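Local coordinates for protein autoinducer 2 sensor kinase/phosphatase LuxQ (Vibrio cholerae, PDB 3C38) that senses the quorum-sensing signal AI-2 through its periplasmic domain, which binds LuxP with AI-2, and switches from histidine kinase to phosphatase of a phosphorelay, at residues A80-F85 and S100-A105; V184-L189 and V204-K209; S142-E145 and G149-V152. All coordinates share one frame; numbering follows the deposited sequence.

Contact 1 of 3, residues A80-F85 and S100-A105; sequences APDLRF and SFYGIA
Asp82 and Tyr102 meet where the loop before helix 106-115 lies against the start of strand 83-88, in the Cache-clan periplasmic domain. The phenol of Tyr102 runs at about a right angle to the Asp82 side chain, and its OH sits against Asp82 CB at 3.2 Å. Carboxylate and ring planes are inclined by 31°, and Asp82 O lies at the ring edge, near its plane, 3.8 Å from Tyr102 CE1. Two waters join the polar groups. One lies 2.8 Å from Tyr102 OH and makes a weak bond to Asp82 OD2; the other donates to Asp82 OD1 over 3.0 Å and also bonds Tyr102 OH. Asp82 OD2 has a further partner in the backbone N of Val160, which ties the carboxylate to strand 153-160. Phe101 CD2 of the same loop lies over the centre of one face of the Tyr102 ring. Deeper in, Leu83 and Ile104 reach tip to tip, with Leu83 CD2 3.8 Å from Ile104 CD1. With chi1 of Leu83 at 62°, CG is set between the two backbone neighbours of CA, and CD2 is the methyl that reaches the loop, while Ile104 also packs on Leu109. Asp82 and Leu83 both face Gly158 in a classic beta bulge, where strand 83-88 begins its antiparallel pairing with strand 153-160.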
loop_
_atom_site.group_PDB
_atom_site.type_symbol
_atom_site.label_atom_id
_atom_site.label_comp_id
_atom_site.label_asym_id
_atom_site.label_seq_id
_atom_site.Cartn_x
_atom_site.Cartn_y
_atom_site.Cartn_z
ATOM N N ALA A 80 8.867 -3.724 4.265
ATOM C CA ALA A 80 7.816 -3.899 5.261
ATOM C C ALA A 80 6.551 -3.136 4.893
ATOM O O ALA A 80 6.614 -2.117 4.208
ATOM C CB ALA A 80 8.306 -3.441 6.632
ATOM N N PRO A 81 5.381 -3.631 5.337
ATOM C CA PRO A 81 4.092 -2.979 5.061
ATOM C C PRO A 81 4.010 -1.776 6.003
ATOM O O PRO A 81 4.802 -1.679 6.935
ATOM C CB PRO A 81 3.060 -4.041 5.443
ATOM C CG PRO A 81 3.873 -5.294 5.806
ATOM C CD PRO A 81 5.204 -4.786 6.228
ATOM N N ASP A 82 3.074 -0.860 5.782
ATOM C CA ASP A 82 2.964 0.289 6.678
ATOM C C ASP A 82 2.180 -0.101 7.921
ATOM O O ASP A 82 2.305 0.524 8.973
ATOM C CB ASP A 82 2.283 1.473 5.990
ATOM C CG ASP A 82 3.083 1.994 4.812
ATOM O OD1 ASP A 82 4.318 1.821 4.819
ATOM O OD2 ASP A 82 2.488 2.581 3.886
ATOM N N LEU A 83 1.369 -1.141 7.796
ATOM C CA LEU A 83 0.585 -1.600 8.926
ATOM C C LEU A 83 0.203 -3.067 8.815
ATOM O O LEU A 83 -0.079 -3.592 7.725
ATOM C CB LEU A 83 -0.668 -0.722 9.106
ATOM C CG LEU A 83 -1.732 -0.642 8.012
ATOM C CD1 LEU A 83 -2.711 -1.789 8.186
ATOM C CD2 LEU A 83 -2.479 0.680 8.112
ATOM N N ARG A 84 0.222 -3.724 9.968
ATOM C CA ARG A 84 -0.121 -5.131 10.085
ATOM C C ARG A 84 -1.043 -5.326 11.277
ATOM O O ARG A 84 -0.919 -4.640 12.286
ATOM C CB ARG A 84 1.124 -5.980 10.354
ATOM C CG ARG A 84 2.113 -6.166 9.225
ATOM C CD ARG A 84 2.863 -7.467 9.477
ATOM N NE ARG A 84 4.021 -7.677 8.615
ATOM C CZ ARG A 84 5.199 -7.082 8.784
ATOM N NH1 ARG A 84 5.384 -6.229 9.787
ATOM N NH2 ARG A 84 6.199 -7.350 7.953
ATOM N N PHE A 85 -1.967 -6.268 11.160
ATOM C CA PHE A 85 -2.846 -6.605 12.268
ATOM C C PHE A 85 -3.458 -7.972 11.974
ATOM O O PHE A 85 -3.656 -8.339 10.812
ATOM C CB PHE A 85 -3.910 -5.515 12.499
ATOM C CG PHE A 85 -4.949 -5.429 11.431
ATOM C CD1 PHE A 85 -5.997 -6.341 11.387
ATOM C CD2 PHE A 85 -4.886 -4.426 10.466
ATOM C CE1 PHE A 85 -6.964 -6.252 10.408
ATOM C CE2 PHE A 85 -5.853 -4.327 9.476
ATOM C CZ PHE A 85 -6.895 -5.241 9.445
ATOM N N SER A 100 -2.344 3.891 14.263
ATOM C CA SER A 100 -2.447 5.101 15.065
ATOM C C SER A 100 -1.625 6.253 14.495
ATOM O O SER A 100 -2.088 7.393 14.445
ATOM C CB SER A 100 -1.996 4.798 16.492
ATOM O OG SER A 100 -2.027 5.963 17.289
ATOM N N PHE A 101 -0.403 5.955 14.070
ATOM C CA PHE A 101 0.458 6.981 13.508
ATOM C C PHE A 101 -0.188 7.593 12.278
ATOM O O PHE A 101 0.109 8.735 11.914
ATOM C CB PHE A 101 1.817 6.402 13.112
ATOM C CG PHE A 101 2.626 7.322 12.238
ATOM C CD1 PHE A 101 3.178 8.487 12.758
ATOM C CD2 PHE A 101 2.790 7.050 10.880
ATOM C CE1 PHE A 101 3.887 9.367 11.942
ATOM C CE2 PHE A 101 3.498 7.923 10.053
ATOM C CZ PHE A 101 4.043 9.082 10.588
ATOM N N TYR A 102 -1.063 6.828 11.632
ATOM C CA TYR A 102 -1.738 7.318 10.444
ATOM C C TYR A 102 -3.087 7.940 10.768
ATOM O O TYR A 102 -3.829 8.325 9.874
ATOM C CB TYR A 102 -1.910 6.194 9.422
ATOM C CG TYR A 102 -0.610 5.718 8.831
ATOM C CD1 TYR A 102 0.016 4.565 9.308
ATOM C CD2 TYR A 102 0.001 6.425 7.797
ATOM C CE1 TYR A 102 1.213 4.125 8.771
ATOM C CE2 TYR A 102 1.206 5.998 7.246
ATOM C CZ TYR A 102 1.806 4.846 7.735
ATOM O OH TYR A 102 2.987 4.410 7.182
ATOM N N GLY A 103 -3.399 8.039 12.054
ATOM C CA GLY A 103 -4.661 8.628 12.458
ATOM C C GLY A 103 -5.839 7.721 12.173
ATOM O O GLY A 103 -6.975 8.186 12.050
ATOM N N ILE A 104 -5.559 6.426 12.047
ATOM C CA ILE A 104 -6.591 5.434 11.799
ATOM C C ILE A 104 -7.084 4.952 13.161
ATOM O O ILE A 104 -6.289 4.517 13.995
ATOM C CB ILE A 104 -6.039 4.229 11.014
ATOM C CG1 ILE A 104 -5.435 4.701 9.689
ATOM C CG2 ILE A 104 -7.151 3.240 10.753
ATOM C CD1 ILE A 104 -4.836 3.592 8.847
ATOM N N ALA A 105 -8.390 5.046 13.389
ATOM C CA ALA A 105 -8.968 4.633 14.662
ATOM C C ALA A 105 -9.171 3.131 14.711
ATOM O O ALA A 105 -9.658 2.527 13.760
ATOM C CB ALA A 105 -10.289 5.341 14.885
HETATM O O HOH W 1 3.520 5.092 4.552
HETATM O O HOH W 2 5.724 2.769 7.328
#

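Contact 2 of 3, residues V184-L189 and V204-K209; sequences VDTTPL and VVHSAK
Thr186 and His206 meet obliquely where a tight turn passes the end of helix 201-205. Thr186 OG1 lies 3.4 Å from His206 CD2, and the methyl CG2 of the same threonine is 3.6 Å from His206 NE2, so both branches of the threonine touch the same side of the imidazole. The far nitrogen, ND1, bonds to the carbonyl O of Asp202, one turn back in the helix, and this bond helps to fix the rotation of the ring. The apolar part of the contact is Pro188 and Val205, which cross at about a right angle, with Pro188 CG 3.6 Å from Val205 CG1. A chi1 of -70° puts CG1 opposite the carbonyl carbon of Val205, facing the proline ring, and leaves CG2 beside Thr186 O, at 3.8 Å. The turn presenting Thr186 is a type II' beta turn from Val184 to Thr187, closed by Thr187 N to Val184 O at 3.0 Å and by the return bond. It is thus the hairpin connection between strands 179-184 and 187-191, at one edge of the four-stranded sheet. Val205 also rests on Val181 of strand 179-184, and Val204 packs on Tyr235 and Ile237 of strand 228-239, placing helix 201-205 against the sheet.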
loop_
_atom_site.group_PDB
_atom_site.type_symbol
_atom_site.label_atom_id
_atom_site.label_comp_id
_atom_site.label_asym_id
_atom_site.label_seq_id
_atom_site.Cartn_x
_atom_site.Cartn_y
_atom_site.Cartn_z
ATOM N N VAL A 184 -5.975 11.142 -6.656
ATOM C CA VAL A 184 -7.309 10.568 -6.723
ATOM C C VAL A 184 -8.168 11.710 -7.246
ATOM O O VAL A 184 -8.467 12.652 -6.513
ATOM C CB VAL A 184 -7.836 10.147 -5.324
ATOM C CG1 VAL A 184 -9.279 9.675 -5.440
ATOM C CG2 VAL A 184 -6.965 9.045 -4.734
ATOM N N ASP A 185 -8.541 11.637 -8.516
ATOM C CA ASP A 185 -9.355 12.672 -9.147
ATOM C C ASP A 185 -8.518 13.945 -9.322
ATOM O O ASP A 185 -7.693 14.049 -10.231
ATOM C CB ASP A 185 -10.596 12.954 -8.288
ATOM C CG ASP A 185 -11.542 13.966 -8.922
ATOM O OD1 ASP A 185 -11.398 14.268 -10.127
ATOM O OD2 ASP A 185 -12.445 14.454 -8.209
ATOM N N THR A 186 -8.717 14.912 -8.442
ATOM C CA THR A 186 -7.966 16.152 -8.540
ATOM C C THR A 186 -7.123 16.351 -7.289
ATOM O O THR A 186 -6.295 17.259 -7.221
ATOM C CB THR A 186 -8.937 17.340 -8.756
ATOM O OG1 THR A 186 -8.743 17.853 -10.080
ATOM C CG2 THR A 186 -8.736 18.451 -7.712
ATOM N N THR A 187 -7.320 15.468 -6.316
ATOM C CA THR A 187 -6.604 15.538 -5.057
ATOM C C THR A 187 -5.342 14.680 -5.036
ATOM O O THR A 187 -5.388 13.462 -5.226
ATOM C CB THR A 187 -7.516 15.110 -3.915
ATOM O OG1 THR A 187 -8.728 15.868 -3.982
ATOM C CG2 THR A 187 -6.842 15.355 -2.578
ATOM N N PRO A 188 -4.193 15.314 -4.803
ATOM C CA PRO A 188 -2.916 14.600 -4.759
ATOM C C PRO A 188 -2.729 13.810 -3.462
ATOM O O PRO A 188 -3.029 14.312 -2.378
ATOM C CB PRO A 188 -1.881 15.724 -4.876
ATOM C CG PRO A 188 -2.651 16.859 -5.487
ATOM C CD PRO A 188 -3.972 16.768 -4.807
ATOM N N LEU A 189 -2.236 12.579 -3.580
ATOM C CA LEU A 189 -1.952 11.765 -2.405
ATOM C C LEU A 189 -0.490 11.998 -2.024
ATOM O O LEU A 189 -0.163 12.255 -0.872
ATOM C CB LEU A 189 -2.193 10.286 -2.698
ATOM C CG LEU A 189 -3.660 9.936 -2.926
ATOM C CD1 LEU A 189 -3.812 8.417 -3.030
ATOM C CD2 LEU A 189 -4.497 10.478 -1.756
ATOM N N VAL A 204 0.221 20.333 -12.714
ATOM C CA VAL A 204 0.346 18.922 -13.024
ATOM C C VAL A 204 -0.973 18.173 -12.783
ATOM O O VAL A 204 -1.388 17.399 -13.644
ATOM C CB VAL A 204 1.441 18.272 -12.171
ATOM C CG1 VAL A 204 1.573 16.808 -12.529
ATOM C CG2 VAL A 204 2.762 19.010 -12.366
ATOM N N VAL A 205 -1.648 18.383 -11.646
ATOM C CA VAL A 205 -2.895 17.633 -11.451
ATOM C C VAL A 205 -4.043 18.074 -12.326
ATOM O O VAL A 205 -4.828 17.232 -12.752
ATOM C CB VAL A 205 -3.470 17.582 -9.983
ATOM C CG1 VAL A 205 -2.588 16.732 -9.103
ATOM C CG2 VAL A 205 -3.688 18.957 -9.422
ATOM N N HIS A 206 -4.179 19.363 -12.604
ATOM C CA HIS A 206 -5.297 19.739 -13.451
ATOM C C HIS A 206 -4.890 19.812 -14.904
ATOM O O HIS A 206 -5.592 20.404 -15.709
ATOM C CB HIS A 206 -5.894 21.072 -13.033
ATOM C CG HIS A 206 -6.333 21.120 -11.607
ATOM N ND1 HIS A 206 -5.510 21.552 -10.589
ATOM C CD2 HIS A 206 -7.521 20.825 -11.028
ATOM C CE1 HIS A 206 -6.173 21.529 -9.447
ATOM N NE2 HIS A 206 -7.395 21.092 -9.683
ATOM N N SER A 207 -3.762 19.205 -15.249
ATOM C CA SER A 207 -3.290 19.240 -16.627
ATOM C C SER A 207 -4.028 18.258 -17.527
ATOM O O SER A 207 -4.644 17.301 -17.048
ATOM C CB SER A 207 -1.795 18.939 -16.677
ATOM O OG SER A 207 -1.514 17.679 -16.094
ATOM N N ALA A 208 -3.976 18.504 -18.834
ATOM C CA ALA A 208 -4.616 17.617 -19.795
ATOM C C ALA A 208 -3.546 16.608 -20.202
ATOM O O ALA A 208 -2.405 16.980 -20.491
ATOM C CB ALA A 208 -5.106 18.402 -21.005
ATOM N N LYS A 209 -3.924 15.333 -20.218
ATOM C CA LYS A 209 -3.005 14.244 -20.542
ATOM C C LYS A 209 -2.364 14.239 -21.925
ATOM O O LYS A 209 -2.940 14.705 -22.912
ATOM C CB LYS A 209 -3.691 12.898 -20.315
ATOM C CG LYS A 209 -2.784 11.714 -20.593
ATOM C CD LYS A 209 -3.551 10.577 -21.225
ATOM C CE LYS A 209 -2.622 9.455 -21.629
ATOM N NZ LYS A 209 -3.377 8.327 -22.236
#

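Contact 3 of 3, residues S142-E145 and G149-V152; sequences SLIE and GQVV
Leu143 and Val152 are joined by a backbone bond from Val152 N to Leu143 O of 2.6 Å, with 163° at the hydrogen and the acceptor approached nearly along the C=O axis, as the two segments run antiparallel. The same carbonyl oxygen also receives a CA-H...O contact from Val151 CA at 3.3 Å, so two neighbouring residues converge on one acceptor. Among the side chains, Ile144 lies alongside Gln150, both pointing the same way, and its CG2 comes 3.5 Å from Gln150 CA. Ile144 reaches Val151 through its other branch, which chi1 (-62°) keeps next to the backbone N, CG1 standing 3.9 Å from Val151 CG2. Glu145 meets Val152 through its aliphatic part: Glu145 CB is 3.8 Å from Val152 CG2. Ile144, Gln150 and Val151 lie on the surface, whereas the Leu143 side chain is buried. The segments flank the turn linking strands 134-143 and 153-160, adjacent strands of the five-stranded antiparallel sheet, and Leu143 is also backbone-bonded to Gly153, where strand 153-160 begins. Helix 51-58 covers one face of the junction, with Leu53 and Leu57 on Leu143, Ile54 on Glu145, and Leu57 also on Val152.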
loop_
_atom_site.group_PDB
_atom_site.type_symbol
_atom_site.label_atom_id
_atom_site.label_comp_id
_atom_site.label_asym_id
_atom_site.label_seq_id
_atom_site.Cartn_x
_atom_site.Cartn_y
_atom_site.Cartn_z
ATOM N N SER A 142 -4.527 -16.082 5.135
ATOM C CA SER A 142 -4.958 -17.047 6.146
ATOM C C SER A 142 -3.820 -17.537 7.028
ATOM O O SER A 142 -2.717 -17.781 6.552
ATOM C CB SER A 142 -5.613 -18.245 5.459
ATOM O OG SER A 142 -6.528 -17.815 4.456
ATOM N N LEU A 143 -4.091 -17.666 8.322
ATOM C CA LEU A 143 -3.101 -18.157 9.277
ATOM C C LEU A 143 -3.584 -19.529 9.723
ATOM O O LEU A 143 -4.451 -19.643 10.590
ATOM C CB LEU A 143 -2.999 -17.228 10.489
ATOM C CG LEU A 143 -2.421 -15.840 10.227
ATOM C CD1 LEU A 143 -2.543 -14.983 11.474
ATOM C CD2 LEU A 143 -0.962 -15.968 9.805
ATOM N N ILE A 144 -3.030 -20.569 9.111
ATOM C CA ILE A 144 -3.411 -21.938 9.424
ATOM C C ILE A 144 -2.405 -22.578 10.372
ATOM O O ILE A 144 -1.303 -22.065 10.559
ATOM C CB ILE A 144 -3.549 -22.742 8.126
ATOM C CG1 ILE A 144 -4.659 -22.104 7.285
ATOM C CG2 ILE A 144 -3.878 -24.196 8.424
ATOM C CD1 ILE A 144 -4.701 -22.542 5.843
ATOM N N GLU A 145 -2.775 -23.693 10.984
ATOM C CA GLU A 145 -1.863 -24.319 11.922
ATOM C C GLU A 145 -1.379 -25.701 11.500
ATOM O O GLU A 145 -2.070 -26.422 10.776
ATOM C CB GLU A 145 -2.516 -24.389 13.296
ATOM C CG GLU A 145 -1.533 -24.227 14.424
ATOM C CD GLU A 145 -1.600 -25.359 15.405
ATOM O OE1 GLU A 145 -2.542 -26.175 15.303
ATOM O OE2 GLU A 145 -0.715 -25.429 16.282
ATOM N N GLY A 149 -4.888 -29.143 12.688
ATOM C CA GLY A 149 -5.811 -28.035 12.862
ATOM C C GLY A 149 -5.768 -27.112 11.660
ATOM O O GLY A 149 -5.106 -27.431 10.672
ATOM N N GLN A 150 -6.461 -25.976 11.729
ATOM C CA GLN A 150 -6.468 -25.029 10.611
ATOM C C GLN A 150 -6.522 -23.535 11.014
ATOM O O GLN A 150 -5.911 -23.144 12.014
ATOM C CB GLN A 150 -7.599 -25.388 9.639
ATOM C CG GLN A 150 -7.472 -26.796 9.041
ATOM C CD GLN A 150 -6.395 -26.904 7.971
ATOM O OE1 GLN A 150 -5.468 -27.716 8.076
ATOM N NE2 GLN A 150 -6.519 -26.088 6.929
ATOM N N VAL A 151 -7.250 -22.710 10.255
ATOM C CA VAL A 151 -7.303 -21.261 10.513
ATOM C C VAL A 151 -7.365 -20.746 11.945
ATOM O O VAL A 151 -8.382 -20.858 12.617
ATOM C CB VAL A 151 -8.446 -20.587 9.740
ATOM C CG1 VAL A 151 -8.463 -19.094 10.046
ATOM C CG2 VAL A 151 -8.259 -20.804 8.253
ATOM N N VAL A 152 -6.267 -20.149 12.391
ATOM C CA VAL A 152 -6.170 -19.577 13.727
ATOM C C VAL A 152 -6.453 -18.078 13.628
ATOM O O VAL A 152 -6.618 -17.393 14.639
ATOM C CB VAL A 152 -4.758 -19.782 14.310
ATOM C CG1 VAL A 152 -4.670 -19.201 15.717
ATOM C CG2 VAL A 152 -4.426 -21.263 14.320
#

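How the contacts relate
Contacts 1 and 3 both reach the five-stranded sheet, whereas contact 2 belongs to the four-stranded one, so the three sample both sheets of the periplasmic domain. Contacts 2 and 3 lie on opposite sides of the chain's centre, their centres about 43 Å apart. Contact 1 falls closer to that centre, about 26 Å from contact 2 and 24 Å from contact 3, centre to centre. None touches another; the nearest atoms of contacts 1 and 3 are about 7 Å apart. Strand 153-160 relates those two, since Val160 holds Asp82 near its end while the loop of contact 3 leads into its beginning.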